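Local coordinates for protein multi-copper Oxidase CueO (Ochrobactrum, PDB 6EVG) that oxidises lignin model compounds and lignosulfonate as a laccase-like multi-copper oxidase, probably passing the electrons through its copper sites to dioxygen, at residues L95-I100 with R478-H484; A230-H234 with Y287-S291; A281-T286 with L296-V302; P485-H489 with M501-V505. One frame throughout, in Å; residues are numbered along the deposited sequence.

Followed from the N terminus, the chain first supplies 95-100, a loop after strand 91-93 that meets 478-484, 378 residues further on; interaction 1 thus closes the longest loop and ties an early part of the fold to a late one. Interactions 2 and 3 are nested inside it. These two cross, since their segments alternate along the chain: 230-234, 281-286, 287-291, 296-302. They also share one sheet, in which strands 233-237 and 282-287 are neighbours. Interaction 4 follows interaction 1 in series, pairing 485-489 with 501-505 beside the copper site, and F486 packs against interaction 1. Interactions 1 and 3 lie on opposite sides of the chain's centre.

Interaction 1: residues L95-I100 with R478-H484; sequences LFVPSI and REAVKSH
The carbonyl oxygen of E479 is gripped twice: S99 N reaches it at 2.9 Å in an almost straight bond (172°), and water 2 donates to it while accepting from I100 N. The S99 side chain adds a second tie, OG giving its proton to H484 O at 2.6 Å, in the carbonyl plane. H484 is the last residue of the type I turn V481-H484, so S99 spans from E479 to the end of that turn. With chi1 at 70°, OG sits between the backbone N and carbonyl carbon of S99, facing 478-484. At the other end the R478 guanidinium lies flat on one face of the F96 ring, a cation-pi stack with centres 3.9 Å apart and planes at 17°. Water 1, at the guanidinium edge, accepts from R478 NH1 and V97 N and may donate to L95 O; R478 NH2 bonds S442. A leucine in place of R478 would probably leave the F96 face without its cation and water 1 and S442 each short of a donor. I100 CG2 meets V481 CG2 at 3.7 Å. Beyond the contact, F486 of strand 486-490 packs under S99, R478 and A480, while L95 reaches strand 148-153.

Interaction 2: residues A230-H234 with Y287-S291; sequences ARNFH and YGDDS
A histidine-carboxylate hydrogen bond holds the loop after strand 282-287 to the start of strand 233-237, and it illustrates how one acidic side chain can fasten a loop to the start of a neighbouring strand. H234 NE2 donates to D290 OD1 at 2.8 Å, nearly straight at 167°. The oxygen lies in the plane of the imidazole and uses its anti lone pair, yet the carboxylate is turned almost square to the ring, 88° between planes. ND1 of the same ring bonds T263, so both ring nitrogens have partners and the rotation of the imidazole is fixed. Its CG stands anti to the carbonyl carbon (chi1 -53°), which carries the ring toward the loop.

D290 also receives N232 ND2, at 3.0 Å to OD2 on its syn side and more weakly to OD1. Water 5 lies within bonding distance of D290 OD1 and N232 O. These donors would probably favour the charged carboxylate. Within the loop, D289 OD1 accepts from S291 N at 2.8 Å, an Asx turn.

R231 makes the second grip. Its NH1 meets G288 O at 3.0 Å from above the carbonyl plane, while water 3 accepts from NH1 and can donate to N232 O or Y287 O, and water 4 joins NH2 to G288 O. The guanidinium is also held by a salt bridge from NE to D177. Near the strand end, Y287 N bonds H234 O at 3.1 Å, and H234 CB touches Y287 CD2.

The whole is a His-carboxylate tie between strand 233-237 and the loop joining strands 282-287 and 295-303, in the middle, cupredoxin-like domain of a multicopper oxidase.

Interaction 3: residues A281-T286 with L296-V302; sequences ATDLLT and LHLMRFV
Backbone hydrogen bonds set the frame for segments 281-286 and 296-302, two antiparallel strands whose axes approach to 4.6 Å. T282 and F301 exchange a pair of bonds, as do T286 and L296. Between them the ladder slips: L284 O accepts from L298 N at 2.8 Å and only weakly from M299 N, while L284 N donates to M299 O. Two residues thus face one.

Charge forms the second group. D283 and R300 are a non-hydrogen-bonded pair, and their side chains make a salt bridge, R300 NH1 to D283 OD1 at 2.9 Å. The carboxylate oxygen lies in the guanidinium plane, but the donor comes from above the carboxylate, whose plane is turned 48° away. R300 runs extended from CG to NE, alongside D283, and A281 CB lies over one face of its guanidinium, 3.3 Å from NH2. Nearby, D283 OD1 lies 3.4 Å from H297 CE1 at the edge of the imidazole, and water 6 links D283 OD2 with H297 ND1.

Apolar contacts fill the face that carries L284, M299 and F301. L284 CB meets M299 CG at 3.8 Å and CD2 nears L298 CD1 at 4.0 Å, with L298 CD1 also touching T286 CB. The M299 chain bends at chi3 and lays its CE over one face of the F301 ring.

Doubling L298 and M299 against L284 makes this a classic beta bulge in a hairpin.

Interaction 4: residues P485-H489 with M501-V505; sequences PFMFH and MAQFV
Two phenylalanine rings each receive an aliphatic carbon on one face. A502 CB sits over F488, 3.7 Å from its centroid, and F486 CB covers F504 at 3.6 Å, both CH-pi contacts on the same side of the antiparallel pair 485-489 and 501-505 in the cupredoxin-like third domain. W425 and F335 meet the F488 ring edge-to-face, as F476 does that of F504. F488 and F504 carry CG between backbone N and carbonyl carbon (chi1 61° and 77°), which turns both rings across the neighbouring strand. The F486 ring is oblique to F504, planes 42° apart. Were F504 an alanine, F486 CB would probably lose the ring face it rests on and F476 its edge-to-face partner.

In the backbone, F488 and A502 exchange two bonds, F486 and F504 a sound one and a weak one. On the other face M487, Q503, H489 and M501 line up. H106 holds Q503 OE1; M410 and R412 hold its NE2. The H489 side chain, whose ring stacks on H133, lies about 8 Å from the bound copper ion and bonds H439 through NE2. M501 SD lies oblique to that ring, 4.5 Å from its centroid, and touches M487 CE at 3.6 Å.

Interaction 1: residues L95-I100 with R478-H484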
# COMPACT_ATOMS: atom_id res chain seq x y z
N LEU A 95 2.06 7.49 6.91
CA LEU A 95 2.62 8.27 8.00
C LEU A 95 2.03 9.66 8.00
O LEU A 95 1.73 10.22 6.93
CB LEU A 95 4.17 8.34 7.85
CG LEU A 95 4.96 8.62 9.11
CD1 LEU A 95 4.82 7.41 10.09
CD2 LEU A 95 6.41 8.87 8.79
N PHE A 96 1.81 10.23 9.19
CA PHE A 96 1.25 11.60 9.27
C PHE A 96 2.41 12.58 9.43
O PHE A 96 3.02 12.69 10.50
CB PHE A 96 0.31 11.77 10.44
CG PHE A 96 -1.05 11.11 10.33
CD1 PHE A 96 -1.34 10.05 9.48
CD2 PHE A 96 -2.06 11.54 11.18
CE1 PHE A 96 -2.62 9.47 9.47
CE2 PHE A 96 -3.32 10.95 11.15
CZ PHE A 96 -3.58 9.93 10.30
N VAL A 97 2.67 13.31 8.33
CA VAL A 97 3.72 14.35 8.31
C VAL A 97 3.23 15.52 7.47
O VAL A 97 2.49 15.33 6.50
CB VAL A 97 5.07 13.83 7.75
CG1 VAL A 97 5.72 12.85 8.69
CG2 VAL A 97 4.95 13.28 6.33
N PRO A 98 3.76 16.70 7.74
CA PRO A 98 3.60 17.79 6.78
C PRO A 98 4.36 17.46 5.50
O PRO A 98 5.30 16.68 5.51
CB PRO A 98 4.20 19.02 7.47
CG PRO A 98 5.11 18.46 8.47
CD PRO A 98 4.60 17.09 8.87
N SER A 99 3.93 18.09 4.39
CA SER A 99 4.49 17.71 3.10
C SER A 99 5.98 17.96 2.98
O SER A 99 6.63 17.26 2.21
CB SER A 99 3.75 18.38 1.95
OG SER A 99 4.06 19.79 1.95
N ILE A 100 6.53 18.88 3.73
CA ILE A 100 7.98 19.14 3.67
C ILE A 100 8.80 17.96 4.18
O ILE A 100 10.01 17.95 3.98
CB ILE A 100 8.35 20.41 4.47
CG1 ILE A 100 7.98 20.36 5.93
CG2 ILE A 100 7.86 21.65 3.68
CD1 ILE A 100 8.69 21.42 6.79
N ARG A 478 -3.08 17.66 7.43
CA ARG A 478 -1.65 17.94 7.31
C ARG A 478 -1.38 19.07 6.29
O ARG A 478 -2.07 19.19 5.28
CB ARG A 478 -0.90 16.69 6.90
CG ARG A 478 -0.74 15.73 8.08
CD ARG A 478 -0.64 14.35 7.57
NE ARG A 478 -1.93 13.73 7.49
CZ ARG A 478 -2.25 12.51 7.00
NH1 ARG A 478 -1.46 11.68 6.37
NH2 ARG A 478 -3.51 12.18 7.16
N GLU A 479 -0.37 19.87 6.59
CA GLU A 479 -0.08 21.05 5.77
C GLU A 479 0.73 20.72 4.54
O GLU A 479 1.76 20.00 4.62
CB GLU A 479 0.67 22.08 6.57
CG GLU A 479 0.93 23.37 5.80
CD GLU A 479 1.28 24.49 6.73
OE1 GLU A 479 2.42 24.57 7.26
OE2 GLU A 479 0.41 25.34 6.96
N ALA A 480 0.28 21.27 3.40
CA ALA A 480 1.00 21.19 2.14
C ALA A 480 1.26 22.60 1.70
O ALA A 480 0.36 23.36 1.42
CB ALA A 480 0.27 20.45 1.05
N VAL A 481 2.54 22.93 1.65
CA VAL A 481 3.02 24.22 1.14
C VAL A 481 3.19 24.13 -0.41
O VAL A 481 3.36 23.09 -1.03
CB VAL A 481 4.32 24.69 1.87
CG1 VAL A 481 4.05 24.92 3.35
CG2 VAL A 481 5.48 23.70 1.67
N LYS A 482 3.27 25.30 -1.05
CA LYS A 482 3.23 25.34 -2.52
C LYS A 482 4.49 24.70 -3.19
O LYS A 482 4.42 24.08 -4.26
CB LYS A 482 3.07 26.81 -2.98
CG LYS A 482 3.14 26.99 -4.47
CD LYS A 482 2.29 26.02 -5.32
CE LYS A 482 2.98 25.63 -6.63
NZ LYS A 482 2.92 26.74 -7.63
N SER A 483 5.64 24.77 -2.51
CA SER A 483 6.84 24.14 -2.99
C SER A 483 6.79 22.64 -2.92
O SER A 483 7.56 21.97 -3.57
CB SER A 483 8.05 24.57 -2.15
OG SER A 483 7.94 24.27 -0.73
N HIS A 484 5.89 22.11 -2.07
CA HIS A 484 5.82 20.67 -1.76
C HIS A 484 4.34 20.28 -1.71
O HIS A 484 3.83 19.95 -0.67
CB HIS A 484 6.52 20.30 -0.46
CG HIS A 484 8.01 20.43 -0.43
ND1 HIS A 484 8.68 21.63 -0.38
CD2 HIS A 484 8.95 19.46 -0.29
CE1 HIS A 484 9.98 21.38 -0.25
NE2 HIS A 484 10.17 20.07 -0.18
O HOH W 1 1.28 12.98 5.66
O HOH W 2 4.55 21.18 4.61

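Interaction 2: residues A230-H234 with Y287-S291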
# COMPACT_ATOMS: atom_id res chain seq x y z
N ALA A 230 -0.34 -3.24 -10.18
CA ALA A 230 -1.71 -3.11 -10.73
C ALA A 230 -2.68 -4.18 -10.26
O ALA A 230 -3.86 -3.89 -10.10
CB ALA A 230 -1.69 -3.09 -12.25
N ARG A 231 -2.21 -5.41 -10.09
CA ARG A 231 -3.07 -6.53 -9.76
C ARG A 231 -3.82 -6.28 -8.47
O ARG A 231 -3.21 -5.88 -7.46
CB ARG A 231 -2.24 -7.78 -9.60
CG ARG A 231 -3.00 -9.04 -9.23
CD ARG A 231 -2.15 -10.28 -9.24
NE ARG A 231 -1.71 -10.68 -10.56
CZ ARG A 231 -2.36 -11.51 -11.37
NH1 ARG A 231 -3.53 -12.03 -10.99
NH2 ARG A 231 -1.86 -11.84 -12.54
N ASN A 232 -5.12 -6.59 -8.44
CA ASN A 232 -5.91 -6.67 -7.21
C ASN A 232 -5.88 -8.12 -6.73
O ASN A 232 -5.98 -9.07 -7.53
CB ASN A 232 -7.34 -6.26 -7.43
CG ASN A 232 -7.45 -4.84 -7.92
OD1 ASN A 232 -6.84 -3.93 -7.34
ND2 ASN A 232 -8.24 -4.62 -8.98
N PHE A 233 -5.73 -8.31 -5.41
CA PHE A 233 -5.80 -9.62 -4.82
C PHE A 233 -7.15 -9.79 -4.16
O PHE A 233 -7.71 -8.84 -3.62
CB PHE A 233 -4.65 -9.85 -3.81
CG PHE A 233 -3.32 -9.90 -4.47
CD1 PHE A 233 -2.83 -11.03 -5.05
CD2 PHE A 233 -2.51 -8.74 -4.54
CE1 PHE A 233 -1.60 -11.08 -5.68
CE2 PHE A 233 -1.31 -8.77 -5.21
CZ PHE A 233 -0.84 -9.92 -5.76
N HIS A 234 -7.68 -11.04 -4.18
CA HIS A 234 -8.98 -11.33 -3.59
C HIS A 234 -8.73 -12.64 -2.82
O HIS A 234 -8.86 -13.73 -3.41
CB HIS A 234 -10.06 -11.48 -4.67
CG HIS A 234 -10.14 -10.34 -5.62
ND1 HIS A 234 -10.78 -9.14 -5.32
CD2 HIS A 234 -9.65 -10.22 -6.87
CE1 HIS A 234 -10.67 -8.34 -6.38
NE2 HIS A 234 -10.00 -8.97 -7.33
N TYR A 287 -8.28 -15.03 -6.21
CA TYR A 287 -8.82 -15.06 -7.57
C TYR A 287 -7.75 -14.49 -8.52
O TYR A 287 -7.02 -13.55 -8.19
CB TYR A 287 -10.08 -14.22 -7.74
CG TYR A 287 -11.35 -14.76 -7.09
CD1 TYR A 287 -11.73 -16.08 -7.20
CD2 TYR A 287 -12.23 -13.90 -6.52
CE1 TYR A 287 -12.91 -16.54 -6.70
CE2 TYR A 287 -13.47 -14.33 -6.00
CZ TYR A 287 -13.78 -15.68 -6.10
OH TYR A 287 -14.99 -16.12 -5.60
N GLY A 288 -7.65 -15.06 -9.73
CA GLY A 288 -6.63 -14.66 -10.68
C GLY A 288 -6.97 -13.43 -11.46
O GLY A 288 -6.11 -12.96 -12.23
N ASP A 289 -8.19 -12.94 -11.33
CA ASP A 289 -8.61 -11.70 -12.04
C ASP A 289 -9.71 -11.04 -11.21
O ASP A 289 -9.93 -11.46 -10.07
CB ASP A 289 -9.02 -12.03 -13.46
CG ASP A 289 -10.19 -12.99 -13.50
OD1 ASP A 289 -11.06 -12.90 -12.62
OD2 ASP A 289 -10.25 -13.86 -14.41
N ASP A 290 -10.33 -9.99 -11.74
CA ASP A 290 -11.35 -9.23 -11.05
C ASP A 290 -12.78 -9.71 -11.36
O ASP A 290 -13.75 -9.04 -10.98
CB ASP A 290 -11.19 -7.74 -11.35
CG ASP A 290 -9.93 -7.16 -10.73
OD1 ASP A 290 -9.50 -7.60 -9.70
OD2 ASP A 290 -9.34 -6.25 -11.31
N SER A 291 -12.88 -10.87 -12.03
CA SER A 291 -14.15 -11.45 -12.42
C SER A 291 -14.32 -12.87 -11.86
O SER A 291 -15.07 -13.67 -12.42
CB SER A 291 -14.25 -11.48 -13.96
OG SER A 291 -14.17 -10.14 -14.47
O HOH W 3 -5.35 -11.42 -8.87
O HOH W 4 -3.49 -14.00 -13.68
O HOH W 5 -7.32 -9.11 -10.03

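Interaction 3: residues A281-T286 with L296-V302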
# COMPACT_ATOMS: atom_id res chain seq x y z
N ALA A 281 -2.89 -27.59 8.08
CA ALA A 281 -2.25 -26.76 7.05
C ALA A 281 -3.28 -26.19 6.11
O ALA A 281 -4.32 -26.79 5.90
CB ALA A 281 -1.23 -27.49 6.24
N THR A 282 -2.99 -24.99 5.56
CA THR A 282 -3.94 -24.35 4.69
C THR A 282 -3.21 -23.42 3.77
O THR A 282 -2.16 -22.88 4.13
CB THR A 282 -5.05 -23.60 5.46
OG1 THR A 282 -6.04 -23.09 4.56
CG2 THR A 282 -4.54 -22.54 6.33
N ASP A 283 -3.76 -23.25 2.57
CA ASP A 283 -3.14 -22.38 1.55
C ASP A 283 -3.86 -21.04 1.45
O ASP A 283 -5.08 -20.98 1.52
CB ASP A 283 -3.16 -23.07 0.19
CG ASP A 283 -2.32 -24.34 0.18
OD1 ASP A 283 -1.27 -24.39 0.79
OD2 ASP A 283 -2.75 -25.33 -0.45
N LEU A 284 -3.09 -19.98 1.26
CA LEU A 284 -3.65 -18.66 0.89
C LEU A 284 -3.75 -18.61 -0.61
O LEU A 284 -2.77 -18.89 -1.32
CB LEU A 284 -2.72 -17.55 1.41
CG LEU A 284 -3.27 -16.14 1.30
CD1 LEU A 284 -4.41 -15.87 2.28
CD2 LEU A 284 -2.14 -15.11 1.54
N LEU A 285 -4.95 -18.30 -1.09
CA LEU A 285 -5.32 -18.28 -2.49
C LEU A 285 -5.84 -16.91 -2.89
O LEU A 285 -6.35 -16.17 -2.04
CB LEU A 285 -6.46 -19.27 -2.79
CG LEU A 285 -6.19 -20.72 -2.29
CD1 LEU A 285 -7.43 -21.58 -2.61
CD2 LEU A 285 -5.01 -21.34 -2.97
N THR A 286 -5.74 -16.56 -4.18
CA THR A 286 -6.41 -15.37 -4.70
C THR A 286 -7.15 -15.69 -5.99
O THR A 286 -6.63 -16.41 -6.84
CB THR A 286 -5.39 -14.22 -5.01
OG1 THR A 286 -6.12 -13.06 -5.48
CG2 THR A 286 -4.27 -14.62 -5.95
N LEU A 296 -5.60 -18.88 -7.64
CA LEU A 296 -4.17 -19.10 -7.78
C LEU A 296 -3.54 -19.20 -6.38
O LEU A 296 -3.95 -18.49 -5.46
CB LEU A 296 -3.52 -17.94 -8.55
CG LEU A 296 -4.07 -17.66 -9.94
CD1 LEU A 296 -3.40 -16.42 -10.52
CD2 LEU A 296 -3.91 -18.85 -10.84
N HIS A 297 -2.52 -20.04 -6.27
CA HIS A 297 -1.81 -20.23 -5.01
C HIS A 297 -0.89 -19.01 -4.71
O HIS A 297 -0.11 -18.58 -5.58
CB HIS A 297 -0.94 -21.47 -5.12
CG HIS A 297 -0.24 -21.84 -3.86
ND1 HIS A 297 -0.86 -22.50 -2.82
CD2 HIS A 297 1.04 -21.63 -3.47
CE1 HIS A 297 0.03 -22.67 -1.85
NE2 HIS A 297 1.19 -22.16 -2.22
N LEU A 298 -0.99 -18.51 -3.49
CA LEU A 298 -0.04 -17.53 -2.97
C LEU A 298 1.03 -18.14 -2.08
O LEU A 298 2.21 -17.93 -2.28
CB LEU A 298 -0.75 -16.39 -2.23
CG LEU A 298 -1.44 -15.37 -3.16
CD1 LEU A 298 -2.45 -14.55 -2.40
CD2 LEU A 298 -0.38 -14.42 -3.74
N MET A 299 0.61 -18.86 -1.03
CA MET A 299 1.53 -19.40 -0.05
C MET A 299 0.83 -20.45 0.80
O MET A 299 -0.41 -20.58 0.72
CB MET A 299 2.10 -18.29 0.85
CG MET A 299 1.06 -17.61 1.70
SD MET A 299 1.73 -16.43 2.88
CE MET A 299 2.59 -17.49 4.00
N ARG A 300 1.61 -21.18 1.57
CA ARG A 300 1.08 -22.20 2.47
C ARG A 300 1.42 -21.88 3.91
O ARG A 300 2.51 -21.42 4.17
CB ARG A 300 1.65 -23.57 2.06
CG ARG A 300 1.07 -24.75 2.91
CD ARG A 300 1.38 -26.06 2.26
NE ARG A 300 0.76 -27.21 2.86
CZ ARG A 300 -0.51 -27.64 2.73
NH1 ARG A 300 -1.45 -26.93 2.15
NH2 ARG A 300 -0.86 -28.82 3.28
N PHE A 301 0.49 -22.17 4.82
CA PHE A 301 0.72 -22.11 6.26
C PHE A 301 0.69 -23.54 6.80
O PHE A 301 -0.25 -24.31 6.52
CB PHE A 301 -0.41 -21.33 6.95
CG PHE A 301 -0.43 -19.89 6.60
CD1 PHE A 301 0.38 -18.99 7.29
CD2 PHE A 301 -1.22 -19.40 5.61
CE1 PHE A 301 0.35 -17.66 7.00
CE2 PHE A 301 -1.21 -18.02 5.28
CZ PHE A 301 -0.43 -17.17 6.01
N VAL A 302 1.69 -23.89 7.59
CA VAL A 302 1.78 -25.16 8.28
C VAL A 302 1.91 -24.89 9.78
O VAL A 302 2.60 -24.00 10.17
CB VAL A 302 2.93 -26.00 7.75
CG1 VAL A 302 2.79 -26.34 6.28
CG2 VAL A 302 4.25 -25.43 8.06
O HOH W 6 -3.01 -24.22 -3.49

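Interaction 4: residues P485-H489 with M501-V505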
# COMPACT_ATOMS: atom_id res chain seq x y z
N PRO A 485 3.63 20.28 -2.84
CA PRO A 485 2.22 19.90 -2.79
C PRO A 485 2.04 18.44 -2.41
O PRO A 485 2.90 17.59 -2.68
CB PRO A 485 1.74 20.14 -4.21
CG PRO A 485 2.96 20.06 -5.03
CD PRO A 485 4.07 20.58 -4.20
N PHE A 486 0.89 18.14 -1.80
CA PHE A 486 0.46 16.73 -1.68
C PHE A 486 -0.19 16.30 -2.98
O PHE A 486 -0.43 17.14 -3.88
CB PHE A 486 -0.45 16.57 -0.46
CG PHE A 486 0.23 16.44 0.88
CD1 PHE A 486 1.28 15.57 1.08
CD2 PHE A 486 -0.23 17.17 1.98
CE1 PHE A 486 1.83 15.40 2.36
CE2 PHE A 486 0.34 17.03 3.22
CZ PHE A 486 1.38 16.12 3.41
N MET A 487 -0.40 15.03 -3.15
CA MET A 487 -0.89 14.47 -4.39
C MET A 487 -2.03 13.53 -4.12
O MET A 487 -2.14 12.97 -3.04
CB MET A 487 0.22 13.77 -5.14
CG MET A 487 1.38 14.82 -5.34
SD MET A 487 2.75 14.21 -6.23
CE MET A 487 2.27 14.66 -7.77
N PHE A 488 -2.85 13.30 -5.15
CA PHE A 488 -3.84 12.24 -5.17
C PHE A 488 -3.82 11.61 -6.53
O PHE A 488 -3.61 12.30 -7.54
CB PHE A 488 -5.21 12.72 -4.69
CG PHE A 488 -5.85 13.81 -5.51
CD1 PHE A 488 -5.52 15.12 -5.28
CD2 PHE A 488 -6.86 13.57 -6.44
CE1 PHE A 488 -6.17 16.18 -5.97
CE2 PHE A 488 -7.49 14.61 -7.12
CZ PHE A 488 -7.15 15.92 -6.88
N HIS A 489 -4.07 10.30 -6.61
CA HIS A 489 -3.82 9.60 -7.85
C HIS A 489 -4.41 8.20 -7.81
O HIS A 489 -4.76 7.69 -6.76
CB HIS A 489 -2.29 9.54 -8.15
CG HIS A 489 -1.47 8.92 -7.05
ND1 HIS A 489 -1.15 7.59 -7.04
CD2 HIS A 489 -0.88 9.45 -5.96
CE1 HIS A 489 -0.39 7.34 -5.97
NE2 HIS A 489 -0.25 8.45 -5.27
N MET A 501 -3.06 11.58 -12.01
CA MET A 501 -2.54 12.16 -10.79
C MET A 501 -2.79 13.64 -10.79
O MET A 501 -2.88 14.28 -11.84
CB MET A 501 -1.01 11.85 -10.68
CG MET A 501 -0.35 12.38 -9.43
SD MET A 501 1.10 11.44 -8.89
CE MET A 501 2.21 11.74 -10.25
N ALA A 502 -2.91 14.19 -9.59
CA ALA A 502 -3.21 15.61 -9.37
C ALA A 502 -2.59 16.03 -8.05
O ALA A 502 -2.10 15.22 -7.27
CB ALA A 502 -4.74 15.80 -9.36
N GLN A 503 -2.58 17.34 -7.81
CA GLN A 503 -1.87 17.94 -6.68
C GLN A 503 -2.75 18.89 -5.89
O GLN A 503 -3.63 19.58 -6.47
CB GLN A 503 -0.67 18.86 -7.26
CG GLN A 503 0.23 18.11 -8.12
CD GLN A 503 1.52 18.81 -8.32
OE1 GLN A 503 2.53 18.21 -7.97
NE2 GLN A 503 1.52 19.98 -9.02
N PHE A 504 -2.54 18.96 -4.58
CA PHE A 504 -3.23 19.89 -3.71
C PHE A 504 -2.30 20.62 -2.79
O PHE A 504 -1.22 20.11 -2.42
CB PHE A 504 -4.42 19.28 -2.96
CG PHE A 504 -4.09 18.39 -1.76
CD1 PHE A 504 -4.04 18.94 -0.48
CD2 PHE A 504 -3.95 17.03 -1.87
CE1 PHE A 504 -3.83 18.14 0.64
CE2 PHE A 504 -3.80 16.24 -0.78
CZ PHE A 504 -3.71 16.78 0.49
N VAL A 505 -2.73 21.80 -2.39
CA VAL A 505 -2.13 22.54 -1.32
C VAL A 505 -3.20 22.83 -0.25
O VAL A 505 -4.41 22.76 -0.57
CB VAL A 505 -1.48 23.86 -1.76
CG1 VAL A 505 -0.35 23.58 -2.70
CG2 VAL A 505 -2.46 24.85 -2.34